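Local coordinates for mRNA-binding protein PUF3 (Saccharomyces cerevisiae, PDB 3K49) that binds recognition sequences in the 3' untranslated regions of mRNAs for mitochondrial proteins, such as COX17, through its Pumilio repeats and promotes decay of the COX17 message, at residues I161-E164 / K165-F168. Sequence-based numbering, arbitrary orientation.
Sequences IPIE and KLPF
Leu166 and Ile161 meet on the inner side of a short 3-10 turn, a compact example of how two successive helices of a Pumilio protein are joined. The backbone sets the turn with two successive i to i+3 hydrogen bonds: Lys165 N to Pro162 O, and Leu166 N to Ile163 O, the latter donor standing well above the carbonyl plane. On the buried side, Ile161 CG2, anti to its own amide nitrogen, lies 4.1 Å from Leu166 CG and 3.9 Å from Lys165 CB, while Leu166 CD1 sits 4.0 Å from Ile161 O. Ile163, partly exposed, starts away from the leucine, and only its CD1 returns, 4.2 Å from Leu166 CB, the two side chains crossing at about a right angle.

The outer side, with Pro162 and Glu164 exposed, is looser. Lys165, extended beyond CG, runs alongside the Pro162 ring, CD to CD 4.1 Å. Lys165 NZ lies 6.4 Å from Glu164 OE1, too far for a salt bridge. Cut back to alanine, the residue would keep its CB on Ile161 but would probably leave the Pro162 ring without the methylene chain beside it. The turn, inside the fourth Pumilio repeat, links helix 150-160 to helix 167-173, and Ile161 and Leu166 both pack on Val134 of helix 127-134.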
loop_
_atom_site.group_PDB
_atom_site.type_symbol
_atom_site.label_atom_id
_atom_site.label_comp_id
_atom_site.label_asym_id
_atom_site.label_seq_id
_atom_site.Cartn_x
_atom_site.Cartn_y
_atom_site.Cartn_z
ATOM N N ILE A 161 14.378 3.042 -8.734
ATOM C CA ILE A 161 15.154 4.057 -9.451
ATOM C C ILE A 161 15.098 5.390 -8.722
ATOM O O ILE A 161 14.036 5.783 -8.249
ATOM C CB ILE A 161 14.670 4.235 -10.909
ATOM C CG1 ILE A 161 14.673 2.899 -11.642
ATOM C CG2 ILE A 161 15.542 5.243 -11.646
ATOM C CD1 ILE A 161 13.865 2.899 -12.943
ATOM N N PRO A 162 16.252 6.076 -8.596
ATOM C CA PRO A 162 16.309 7.382 -7.929
ATOM C C PRO A 162 15.445 8.393 -8.658
ATOM O O PRO A 162 15.622 8.601 -9.861
ATOM C CB PRO A 162 17.784 7.767 -8.048
ATOM C CG PRO A 162 18.501 6.455 -8.137
ATOM C CD PRO A 162 17.596 5.599 -8.970
ATOM N N ILE A 163 14.523 9.011 -7.923
ATOM C CA ILE A 163 13.518 9.908 -8.497
ATOM C C ILE A 163 14.109 11.008 -9.387
ATOM O O ILE A 163 13.468 11.440 -10.344
ATOM C CB ILE A 163 12.645 10.544 -7.382
ATOM C CG1 ILE A 163 11.424 11.253 -7.984
ATOM C CG2 ILE A 163 13.497 11.454 -6.466
ATOM C CD1 ILE A 163 10.397 10.308 -8.536
ATOM N N GLU A 164 15.322 11.461 -9.076
ATOM C CA GLU A 164 16.044 12.389 -9.951
ATOM C C GLU A 164 16.146 11.858 -11.386
ATOM O O GLU A 164 16.192 12.632 -12.347
ATOM C CB GLU A 164 17.447 12.694 -9.401
ATOM C CG GLU A 164 18.355 11.479 -9.232
ATOM C CD GLU A 164 19.605 11.785 -8.412
ATOM O OE1 GLU A 164 20.240 10.830 -7.904
ATOM O OE2 GLU A 164 19.948 12.983 -8.270
ATOM N N LYS A 165 16.179 10.542 -11.544
ATOM C CA LYS A 165 16.235 9.972 -12.886
ATOM C C LYS A 165 14.855 9.812 -13.505
ATOM O O LYS A 165 14.733 9.409 -14.663
ATOM C CB LYS A 165 16.958 8.626 -12.878
ATOM C CG LYS A 165 18.392 8.674 -12.353
ATOM C CD LYS A 165 19.015 7.282 -12.393
ATOM C CE LYS A 165 20.475 7.291 -11.963
ATOM N NZ LYS A 165 21.057 5.915 -11.997
ATOM N N LEU A 166 13.821 10.152 -12.742
ATOM C CA LEU A 166 12.434 9.984 -13.180
ATOM C C LEU A 166 11.591 11.271 -13.207
ATOM O O LEU A 166 10.474 11.283 -12.677
ATOM C CB LEU A 166 11.730 9.004 -12.246
ATOM C CG LEU A 166 12.135 7.540 -12.199
ATOM C CD1 LEU A 166 11.384 6.880 -11.045
ATOM C CD2 LEU A 166 11.819 6.866 -13.520
ATOM N N PRO A 167 12.092 12.348 -13.836
ATOM C CA PRO A 167 11.371 13.632 -13.748
ATOM C C PRO A 167 10.007 13.553 -14.408
ATOM O O PRO A 167 9.060 14.213 -13.979
ATOM C CB PRO A 167 12.252 14.600 -14.545
ATOM C CG PRO A 167 13.554 13.866 -14.779
ATOM C CD PRO A 167 13.231 12.409 -14.765
ATOM N N PHE A 168 9.921 12.726 -15.445
ATOM C CA PHE A 168 8.729 12.624 -16.286
ATOM C C PHE A 168 7.519 12.019 -15.578
ATOM O O PHE A 168 6.416 12.001 -16.126
ATOM C CB PHE A 168 9.049 11.802 -17.532
ATOM C CG PHE A 168 9.673 10.480 -17.231
ATOM C CD1 PHE A 168 8.887 9.367 -17.006
ATOM C CD2 PHE A 168 11.052 10.353 -17.161
ATOM C CE1 PHE A 168 9.465 8.140 -16.721
ATOM C CE2 PHE A 168 11.647 9.127 -16.882
ATOM C CZ PHE A 168 10.856 8.016 -16.659
#